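Local coordinates for phage-related protein (Bordetella bronchiseptica RB50, PDB 3BJQ) that probably serves as a major capsid protein, many copies of which assemble into the shell of a phage or prophage head, at residues 93-103 against 278-289; 32-40 against 250-258. All blocks are in the same frame, centred on the assembly; numbering follows the deposited sequence.

From the N terminus the chain first lays down residues 32-40, where helix 31-34 gives way to strand 37-40, and then residues 93-103, the link between strand 87-92 and helix 105-131. Residues 250-258 return to the first of these and close interaction 2 across 209 intervening residues; the hairpin 278-289 then meets the second and closes interaction 1 across 174. The segments alternate, so the two loops cross instead of nesting. The contacts do not touch, their nearest atoms being about 17 Å apart, yet both reach one mixed sheet: interaction 2 at its strand 37-40, far closer to the centre of the chain, and interaction 1 at the hairpin that joins strands 274-281 and 286-299.

Interaction 1: residues 93-103 against 278-289; sequences RELMRDASQVP and PYWDNNAKSWIY
Arg93 meets Lys285 through backbone and side chain together. Its N donates to Lys285 O at 3.1 Å. CG, set between the backbone N and the carbonyl carbon (chi1 61°), starts an extended chain that runs alongside Lys285 in the same direction. Lys285 CD lies over one face of the guanidinium, 3.6 Å from Arg93 NH1, while CB and CG run beside the chain. Arg93 NH2 and Lys285 NZ stay 4.9 Å apart, probably tolerable because the contact itself is made by aliphatic carbons. Arg93 CB also comes to the edge of the Trp280 ring.

At Met96, present as selenomethionine, the bulky, polarisable SE approaches Trp287 CD1 obliquely (3.7 Å), a Met-aromatic contact. Asp98 opens a type I turn, its OD1 held by both N and OG of Ser100. This turn presents Ala99 O to Trp287 NE1 (3.0 Å, 161°), close to the indole plane, giving the buried N-H a partner.

Val102 and Pro103 then pass over one face of that indole. Val102 CA makes a CH-pi contact with the six-membered ring, and Pro103 CD lies 3.8 Å from the centroid of the five-membered ring, a flat ring being well matched to a rigid pyrrolidine. Trp280 CE3 backs the opposite face, so Trp287 is sandwiched. Pro103 CG finally reaches Tyr289 OH (3.3 Å).

The hairpin of 278-289, with a G1 bulge where Lys285 and Ser286 face Asp281, thus packs Trp280, Trp287 and Tyr289 on the connection from strand 87-92 to the long helix 105-131, consistent with the P domain, with its spine helix and beta-sheet, of an HK97-type capsid protein.

Interaction 2: residues 32-40 against 250-258; sequences KKLFPVAPV and VSDNPDPSV
Pro256 presses its ring against Pro36 and the start of strand 37-40. Its CG lies 4.0 Å from Pro36 CB, so two rigid pyrrolidines meet, and the same Pro256 CG is 3.4 Å from Val37 O. A proline suits this place, since it offers carbon surface without asking for a hydrogen bond. The carbonyl of Pro256 rests near the methyl of Ala38 and the ring of Pro39, and accepts a hydrogen bond from Arg110 NE of a neighbouring subunit.

Val250 fits against the turn from Lys33 to Pro36. With CG1 anti to the backbone N (chi1 -175°), that methyl is carried in among Lys33 O, at 3.4 Å from Val250 CG1, and the Pro36 ring, whose CD is 3.6 Å from the same Val250 CG1. The second methyl, CG2, also faces Lys33 O, so the branched side chain straddles the Lys33 carbonyl.

Val258 works at the other end. Its CG1, beside the backbone N (chi1 -58°), touches Ala38 CB at 3.6 Å and Val40 CG1 at 3.8 Å; the small alanine lets the valine come close to the strand. Next to this patch a water donates to Pro39 O (2.7 Å) and accepts from Val258 N (3.1 Å), bridging the two backbones.

Between these points an ST turn at Ser251 and an Asx turn at Asn253 bend the loop away and bring it back, while Ala38 and Val40 spend backbone hydrogen bonds on strand 264-269. No direct hydrogen bond joins the two segments, and the polar link between them is the bridging water. Burial and shape, mostly of prolines and valines, therefore fix the contact in place of direct bonds.

Interaction 1: residues 93-103 against 278-289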
loop_
_atom_site.group_PDB
_atom_site.type_symbol
_atom_site.label_atom_id
_atom_site.label_comp_id
_atom_site.label_asym_id
_atom_site.label_seq_id
_atom_site.Cartn_x
_atom_site.Cartn_y
_atom_site.Cartn_z
ATOM N N ARG E 93 15.885 19.029 -30.489
ATOM C CA ARG E 93 17.014 18.835 -29.581
ATOM C C ARG E 93 17.434 20.121 -28.856
ATOM O O ARG E 93 17.954 20.040 -27.741
ATOM C CB ARG E 93 18.214 18.240 -30.306
ATOM C CG ARG E 93 18.712 19.100 -31.393
ATOM C CD ARG E 93 19.987 18.608 -31.909
ATOM N NE ARG E 93 20.456 19.476 -32.968
ATOM C CZ ARG E 93 21.634 19.346 -33.557
ATOM N NH1 ARG E 93 22.455 18.372 -33.182
ATOM N NH2 ARG E 93 21.992 20.187 -34.512
ATOM N N GLU E 94 17.168 21.284 -29.465
ATOM C CA GLU E 94 17.582 22.565 -28.904
ATOM C C GLU E 94 16.864 22.858 -27.599
ATOM O O GLU E 94 17.342 23.658 -26.815
ATOM C CB GLU E 94 17.509 23.733 -29.912
ATOM C CG GLU E 94 16.615 23.577 -31.148
ATOM C CD GLU E 94 17.155 22.585 -32.193
ATOM O OE1 GLU E 94 18.331 22.704 -32.623
ATOM O OE2 GLU E 94 16.380 21.687 -32.590
ATOM N N LEU E 95 15.732 22.181 -27.363
ATOM C CA LEU E 95 14.996 22.260 -26.103
ATOM C C LEU E 95 15.529 21.288 -25.034
ATOM O O LEU E 95 15.068 21.304 -23.897
ATOM C CB LEU E 95 13.512 21.969 -26.349
ATOM C CG LEU E 95 12.732 23.104 -27.004
ATOM C CD1 LEU E 95 11.280 22.755 -27.032
ATOM C CD2 LEU E 95 12.946 24.397 -26.236
HETATM N N MSE E 96 16.533 20.481 -25.383
HETATM C CA MSE E 96 17.051 19.455 -24.457
HETATM C C MSE E 96 18.512 19.649 -24.102
HETATM O O MSE E 96 19.337 19.905 -24.968
HETATM C CB MSE E 96 16.898 18.060 -25.072
HETATM C CG MSE E 96 15.472 17.727 -25.457
HETATM SE SE MSE E 96 15.369 16.043 -26.418
HETATM C CE MSE E 96 15.735 14.939 -24.951
ATOM N N ARG E 97 18.833 19.501 -22.817
ATOM C CA ARG E 97 20.230 19.563 -22.364
ATOM C C ARG E 97 21.022 18.428 -23.017
ATOM O O ARG E 97 22.100 18.637 -23.579
ATOM C CB ARG E 97 20.324 19.419 -20.843
ATOM C CG ARG E 97 21.758 19.563 -20.306
ATOM C CD ARG E 97 21.858 19.207 -18.827
ATOM N NE ARG E 97 21.466 17.822 -18.570
ATOM C CZ ARG E 97 22.241 16.761 -18.798
ATOM N NH1 ARG E 97 23.457 16.906 -19.320
ATOM N NH2 ARG E 97 21.780 15.546 -18.532
ATOM N N ASP E 98 20.455 17.231 -22.964
ATOM C CA ASP E 98 21.066 16.036 -23.565
ATOM C C ASP E 98 20.045 15.376 -24.511
ATOM O O ASP E 98 19.180 14.594 -24.091
ATOM C CB ASP E 98 21.553 15.050 -22.468
ATOM C CG ASP E 98 22.151 13.743 -23.024
ATOM O OD1 ASP E 98 22.498 13.643 -24.224
ATOM O OD2 ASP E 98 22.305 12.803 -22.220
ATOM N N ALA E 99 20.176 15.681 -25.799
ATOM C CA ALA E 99 19.239 15.198 -26.792
ATOM C C ALA E 99 19.431 13.715 -27.068
ATOM O O ALA E 99 18.629 13.110 -27.761
ATOM C CB ALA E 99 19.362 15.994 -28.084
ATOM N N SER E 100 20.489 13.124 -26.521
ATOM C CA SER E 100 20.782 11.718 -26.781
ATOM C C SER E 100 19.803 10.854 -26.031
ATOM O O SER E 100 19.647 9.696 -26.354
ATOM C CB SER E 100 22.217 11.339 -26.385
ATOM O OG SER E 100 22.313 11.019 -25.004
ATOM N N GLN E 101 19.141 11.416 -25.031
ATOM C CA GLN E 101 18.175 10.668 -24.228
ATOM C C GLN E 101 16.739 10.929 -24.675
ATOM O O GLN E 101 16.442 11.952 -25.281
ATOM C CB GLN E 101 18.325 11.020 -22.734
ATOM C CG GLN E 101 19.737 10.770 -22.166
ATOM C CD GLN E 101 20.217 9.338 -22.363
ATOM O OE1 GLN E 101 19.580 8.383 -21.895
ATOM N NE2 GLN E 101 21.351 9.178 -23.062
ATOM N N VAL E 102 15.861 9.981 -24.372
ATOM C CA VAL E 102 14.430 10.123 -24.651
ATOM C C VAL E 102 13.932 11.323 -23.851
ATOM O O VAL E 102 14.309 11.464 -22.702
ATOM C CB VAL E 102 13.664 8.820 -24.266
ATOM C CG1 VAL E 102 12.179 9.034 -24.226
ATOM C CG2 VAL E 102 14.005 7.682 -25.243
ATOM N N PRO E 103 13.086 12.194 -24.447
ATOM C CA PRO E 103 12.673 13.383 -23.694
ATOM C C PRO E 103 11.864 13.041 -22.459
ATOM O O PRO E 103 11.188 12.020 -22.419
ATOM C CB PRO E 103 11.795 14.156 -24.696
ATOM C CG PRO E 103 12.121 13.604 -26.000
ATOM C CD PRO E 103 12.456 12.163 -25.773
ATOM N N PRO E 278 8.305 7.558 -28.711
ATOM C CA PRO E 278 9.028 8.381 -29.681
ATOM C C PRO E 278 10.122 7.655 -30.416
ATOM O O PRO E 278 10.627 6.649 -29.928
ATOM C CB PRO E 278 9.668 9.469 -28.819
ATOM C CG PRO E 278 9.778 8.873 -27.455
ATOM C CD PRO E 278 8.611 7.934 -27.320
ATOM N N TYR E 279 10.503 8.197 -31.568
ATOM C CA TYR E 279 11.691 7.770 -32.279
ATOM C C TYR E 279 12.531 9.009 -32.556
ATOM O O TYR E 279 12.026 10.123 -32.555
ATOM C CB TYR E 279 11.347 7.003 -33.576
ATOM C CG TYR E 279 10.696 7.808 -34.684
ATOM C CD1 TYR E 279 11.459 8.512 -35.616
ATOM C CD2 TYR E 279 9.319 7.821 -34.827
ATOM C CE1 TYR E 279 10.853 9.244 -36.646
ATOM C CE2 TYR E 279 8.700 8.544 -35.832
ATOM C CZ TYR E 279 9.459 9.256 -36.740
ATOM O OH TYR E 279 8.805 9.972 -37.732
ATOM N N TRP E 280 13.827 8.810 -32.742
ATOM C CA TRP E 280 14.746 9.900 -33.034
ATOM C C TRP E 280 14.800 10.099 -34.518
ATOM O O TRP E 280 15.092 9.166 -35.252
ATOM C CB TRP E 280 16.152 9.580 -32.502
ATOM C CG TRP E 280 17.200 10.572 -32.939
ATOM C CD1 TRP E 280 18.230 10.349 -33.819
ATOM C CD2 TRP E 280 17.294 11.947 -32.552
ATOM N NE1 TRP E 280 18.957 11.503 -33.994
ATOM C CE2 TRP E 280 18.415 12.494 -33.216
ATOM C CE3 TRP E 280 16.557 12.763 -31.684
ATOM C CZ2 TRP E 280 18.798 13.829 -33.063
ATOM C CZ3 TRP E 280 16.953 14.085 -31.525
ATOM C CH2 TRP E 280 18.059 14.599 -32.211
ATOM N N ASP E 281 14.533 11.319 -34.961
ATOM C CA ASP E 281 14.636 11.653 -36.359
ATOM C C ASP E 281 15.907 12.471 -36.558
ATOM O O ASP E 281 15.958 13.651 -36.208
ATOM C CB ASP E 281 13.394 12.432 -36.782
ATOM C CG ASP E 281 13.422 12.809 -38.236
ATOM O OD1 ASP E 281 14.505 12.749 -38.834
ATOM O OD2 ASP E 281 12.372 13.185 -38.788
ATOM N N ASN E 282 16.919 11.846 -37.153
ATOM C CA ASN E 282 18.214 12.474 -37.306
ATOM C C ASN E 282 18.222 13.626 -38.307
ATOM O O ASN E 282 19.030 14.542 -38.183
ATOM C CB ASN E 282 19.244 11.416 -37.672
ATOM C CG ASN E 282 20.642 11.885 -37.452
ATOM O OD1 ASN E 282 21.083 12.074 -36.314
ATOM N ND2 ASN E 282 21.358 12.085 -38.543
ATOM N N ASN E 283 17.330 13.586 -39.294
ATOM C CA ASN E 283 17.211 14.679 -40.263
ATOM C C ASN E 283 16.677 15.922 -39.593
ATOM O O ASN E 283 17.232 17.006 -39.725
ATOM C CB ASN E 283 16.233 14.320 -41.396
ATOM C CG ASN E 283 16.923 13.914 -42.680
ATOM O OD1 ASN E 283 18.103 13.555 -42.709
ATOM N ND2 ASN E 283 16.168 13.959 -43.761
ATOM N N ALA E 284 15.575 15.742 -38.871
ATOM C CA ALA E 284 14.914 16.833 -38.157
ATOM C C ALA E 284 15.575 17.168 -36.821
ATOM O O ALA E 284 15.174 18.152 -36.174
ATOM C CB ALA E 284 13.438 16.472 -37.923
ATOM N N LYS E 285 16.545 16.345 -36.396
ATOM C CA LYS E 285 17.216 16.512 -35.100
ATOM C C LYS E 285 16.174 16.712 -34.004
ATOM O O LYS E 285 16.226 17.648 -33.205
ATOM C CB LYS E 285 18.228 17.664 -35.171
ATOM C CG LYS E 285 19.424 17.334 -36.112
ATOM C CD LYS E 285 20.417 16.416 -35.409
ATOM C CE LYS E 285 21.422 15.716 -36.351
ATOM N NZ LYS E 285 21.623 16.441 -37.606
ATOM N N SER E 286 15.211 15.802 -34.002
ATOM C CA SER E 286 14.077 15.852 -33.129
ATOM C C SER E 286 13.619 14.447 -32.741
ATOM O O SER E 286 13.823 13.493 -33.493
ATOM C CB SER E 286 12.905 16.536 -33.846
ATOM O OG SER E 286 13.122 17.918 -34.038
ATOM N N TRP E 287 13.025 14.328 -31.559
ATOM C CA TRP E 287 12.312 13.122 -31.161
ATOM C C TRP E 287 10.871 13.296 -31.615
ATOM O O TRP E 287 10.296 14.341 -31.392
ATOM C CB TRP E 287 12.349 12.898 -29.649
ATOM C CG TRP E 287 13.667 12.469 -29.182
ATOM C CD1 TRP E 287 14.684 13.276 -28.778
ATOM C CD2 TRP E 287 14.145 11.125 -29.066
ATOM N NE1 TRP E 287 15.768 12.518 -28.405
ATOM C CE2 TRP E 287 15.461 11.194 -28.561
ATOM C CE3 TRP E 287 13.580 9.868 -29.305
ATOM C CZ2 TRP E 287 16.235 10.062 -28.335
ATOM C CZ3 TRP E 287 14.342 8.736 -29.050
ATOM C CH2 TRP E 287 15.667 8.842 -28.588
ATOM N N ILE E 288 10.304 12.250 -32.221
ATOM C CA ILE E 288 8.998 12.305 -32.866
ATOM C C ILE E 288 7.997 11.346 -32.217
ATOM O O ILE E 288 8.242 10.139 -32.144
ATOM C CB ILE E 288 9.110 11.919 -34.377
ATOM C CG1 ILE E 288 10.120 12.806 -35.086
ATOM C CG2 ILE E 288 7.773 12.022 -35.104
ATOM C CD1 ILE E 288 9.751 14.236 -35.109
ATOM N N TYR E 289 6.868 11.884 -31.764
ATOM C CA TYR E 289 5.772 11.065 -31.208
ATOM C C TYR E 289 4.598 11.067 -32.165
ATOM O O TYR E 289 4.006 12.118 -32.427
ATOM C CB TYR E 289 5.267 11.599 -29.885
ATOM C CG TYR E 289 6.290 11.789 -28.817
ATOM C CD1 TYR E 289 7.150 12.877 -28.854
ATOM C CD2 TYR E 289 6.337 10.944 -27.707
ATOM C CE1 TYR E 289 8.072 13.091 -27.866
ATOM C CE2 TYR E 289 7.244 11.170 -26.695
ATOM C CZ TYR E 289 8.113 12.254 -26.784
ATOM O OH TYR E 289 9.041 12.493 -25.802
#

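Interaction 2: residues 32-40 against 250-258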
loop_
_atom_site.group_PDB
_atom_site.type_symbol
_atom_site.label_atom_id
_atom_site.label_comp_id
_atom_site.label_asym_id
_atom_site.label_seq_id
_atom_site.Cartn_x
_atom_site.Cartn_y
_atom_site.Cartn_z
ATOM N N LYS E 32 -17.778 19.526 -29.381
ATOM C CA LYS E 32 -18.109 18.329 -28.586
ATOM C C LYS E 32 -19.358 18.513 -27.730
ATOM O O LYS E 32 -19.891 17.549 -27.188
ATOM C CB LYS E 32 -16.914 17.925 -27.725
ATOM C CG LYS E 32 -15.681 17.621 -28.539
ATOM C CD LYS E 32 -14.429 17.364 -27.701
ATOM C CE LYS E 32 -13.367 16.657 -28.550
ATOM N NZ LYS E 32 -12.105 16.292 -27.811
ATOM N N LYS E 33 -19.851 19.746 -27.633
ATOM C CA LYS E 33 -21.100 20.008 -26.900
ATOM C C LYS E 33 -22.317 19.707 -27.769
ATOM O O LYS E 33 -23.422 19.546 -27.252
ATOM C CB LYS E 33 -21.152 21.456 -26.432
ATOM C CG LYS E 33 -20.130 21.815 -25.329
ATOM C CD LYS E 33 -20.552 21.266 -23.999
ATOM C CE LYS E 33 -19.486 21.529 -22.948
ATOM N NZ LYS E 33 -20.070 21.793 -21.582
ATOM N N LEU E 34 -22.114 19.682 -29.081
ATOM C CA LEU E 34 -23.141 19.306 -30.051
ATOM C C LEU E 34 -22.939 17.857 -30.500
ATOM O O LEU E 34 -23.908 17.158 -30.770
ATOM C CB LEU E 34 -23.088 20.211 -31.290
ATOM C CG LEU E 34 -23.603 21.649 -31.162
ATOM C CD1 LEU E 34 -22.640 22.503 -30.340
ATOM C CD2 LEU E 34 -23.815 22.235 -32.544
ATOM N N PHE E 35 -21.675 17.430 -30.556
ATOM C CA PHE E 35 -21.298 16.119 -31.061
ATOM C C PHE E 35 -20.391 15.412 -30.078
ATOM O O PHE E 35 -19.176 15.280 -30.345
ATOM C CB PHE E 35 -20.530 16.291 -32.375
ATOM C CG PHE E 35 -21.328 16.895 -33.495
ATOM C CD1 PHE E 35 -21.361 18.263 -33.687
ATOM C CD2 PHE E 35 -21.995 16.093 -34.397
ATOM C CE1 PHE E 35 -22.067 18.813 -34.736
ATOM C CE2 PHE E 35 -22.709 16.633 -35.448
ATOM C CZ PHE E 35 -22.743 18.002 -35.618
ATOM N N PRO E 36 -20.952 14.915 -28.951
ATOM C CA PRO E 36 -20.113 14.248 -27.966
ATOM C C PRO E 36 -19.345 13.049 -28.501
ATOM O O PRO E 36 -19.825 12.314 -29.366
ATOM C CB PRO E 36 -21.116 13.823 -26.881
ATOM C CG PRO E 36 -22.190 14.753 -27.023
ATOM C CD PRO E 36 -22.344 14.932 -28.499
ATOM N N VAL E 37 -18.142 12.869 -27.982
ATOM C CA VAL E 37 -17.278 11.787 -28.398
ATOM C C VAL E 37 -17.780 10.422 -27.906
ATOM O O VAL E 37 -18.041 10.223 -26.730
ATOM C CB VAL E 37 -15.798 12.047 -28.000
ATOM C CG1 VAL E 37 -14.917 10.874 -28.422
ATOM C CG2 VAL E 37 -15.306 13.335 -28.639
ATOM N N ALA E 38 -17.954 9.500 -28.852
ATOM C CA ALA E 38 -18.475 8.196 -28.564
ATOM C C ALA E 38 -17.639 7.187 -29.358
ATOM O O ALA E 38 -17.297 7.461 -30.508
ATOM C CB ALA E 38 -19.918 8.138 -28.987
ATOM N N PRO E 39 -17.284 6.034 -28.749
ATOM C CA PRO E 39 -16.402 5.083 -29.426
ATOM C C PRO E 39 -17.057 4.214 -30.505
ATOM O O PRO E 39 -18.200 3.755 -30.359
ATOM C CB PRO E 39 -15.898 4.216 -28.271
ATOM C CG PRO E 39 -17.068 4.194 -27.343
ATOM C CD PRO E 39 -17.644 5.562 -27.402
ATOM N N VAL E 40 -16.321 4.042 -31.601
ATOM C CA VAL E 40 -16.639 3.097 -32.633
ATOM C C VAL E 40 -15.358 2.283 -32.928
ATOM O O VAL E 40 -14.271 2.623 -32.468
ATOM C CB VAL E 40 -17.178 3.751 -33.958
ATOM C CG1 VAL E 40 -18.356 4.602 -33.704
ATOM C CG2 VAL E 40 -16.110 4.537 -34.707
ATOM N N VAL E 250 -29.038 17.190 -27.055
ATOM C CA VAL E 250 -27.763 16.456 -27.063
ATOM C C VAL E 250 -27.743 15.679 -25.765
ATOM O O VAL E 250 -27.921 16.256 -24.665
ATOM C CB VAL E 250 -26.567 17.425 -27.118
ATOM C CG1 VAL E 250 -25.219 16.673 -27.246
ATOM C CG2 VAL E 250 -26.726 18.386 -28.280
ATOM N N SER E 251 -27.616 14.365 -25.865
ATOM C CA SER E 251 -27.620 13.556 -24.658
ATOM C C SER E 251 -26.549 14.024 -23.654
ATOM O O SER E 251 -25.392 14.246 -24.017
ATOM C CB SER E 251 -27.405 12.079 -24.987
ATOM O OG SER E 251 -27.252 11.351 -23.797
ATOM N N ASP E 252 -26.973 14.142 -22.396
ATOM C CA ASP E 252 -26.114 14.490 -21.271
ATOM C C ASP E 252 -25.373 13.265 -20.703
ATOM O O ASP E 252 -24.743 13.368 -19.688
ATOM C CB ASP E 252 -26.944 15.114 -20.130
ATOM C CG ASP E 252 -27.318 16.576 -20.379
ATOM O OD1 ASP E 252 -26.704 17.237 -21.239
ATOM O OD2 ASP E 252 -28.237 17.075 -19.686
ATOM N N ASN E 253 -25.484 12.112 -21.344
ATOM C CA ASN E 253 -24.857 10.888 -20.885
ATOM C C ASN E 253 -23.352 11.130 -20.682
ATOM O O ASN E 253 -22.680 11.626 -21.577
ATOM C CB ASN E 253 -25.100 9.792 -21.931
ATOM C CG ASN E 253 -24.942 8.365 -21.381
ATOM O OD1 ASN E 253 -24.194 8.108 -20.444
ATOM N ND2 ASN E 253 -25.622 7.422 -22.025
ATOM N N PRO E 254 -22.836 10.850 -19.480
ATOM C CA PRO E 254 -21.397 10.959 -19.263
ATOM C C PRO E 254 -20.564 9.876 -19.971
ATOM O O PRO E 254 -19.353 10.015 -20.034
ATOM C CB PRO E 254 -21.271 10.852 -17.742
ATOM C CG PRO E 254 -22.475 10.160 -17.291
ATOM C CD PRO E 254 -23.558 10.505 -18.239
ATOM N N ASP E 255 -21.208 8.813 -20.463
ATOM C CA ASP E 255 -20.575 7.749 -21.256
ATOM C C ASP E 255 -21.275 7.709 -22.619
ATOM O O ASP E 255 -22.084 6.805 -22.885
ATOM C CB ASP E 255 -20.744 6.366 -20.595
ATOM C CG ASP E 255 -20.326 6.331 -19.135
ATOM O OD1 ASP E 255 -19.295 6.945 -18.798
ATOM O OD2 ASP E 255 -21.036 5.662 -18.329
ATOM N N PRO E 256 -20.985 8.680 -23.489
ATOM C CA PRO E 256 -21.771 8.765 -24.717
ATOM C C PRO E 256 -21.670 7.502 -25.567
ATOM O O PRO E 256 -20.615 6.881 -25.633
ATOM C CB PRO E 256 -21.170 9.961 -25.452
ATOM C CG PRO E 256 -20.426 10.752 -24.410
ATOM C CD PRO E 256 -19.960 9.735 -23.400
ATOM N N SER E 257 -22.787 7.128 -26.164
ATOM C CA SER E 257 -22.907 5.918 -26.980
ATOM C C SER E 257 -23.557 6.236 -28.305
ATOM O O SER E 257 -24.648 6.786 -28.297
ATOM C CB SER E 257 -23.802 4.917 -26.253
ATOM O OG SER E 257 -24.126 3.843 -27.094
ATOM N N VAL E 258 -22.942 5.824 -29.435
ATOM C CA VAL E 258 -23.511 6.084 -30.766
ATOM C C VAL E 258 -24.912 5.460 -30.982
ATOM O O VAL E 258 -25.606 5.791 -31.939
ATOM C CB VAL E 258 -22.556 5.622 -31.925
ATOM C CG1 VAL E 258 -21.228 6.305 -31.814
ATOM C CG2 VAL E 258 -22.387 4.075 -31.953
HETATM O O HOH W 1 -20.476 4.046 -28.947
#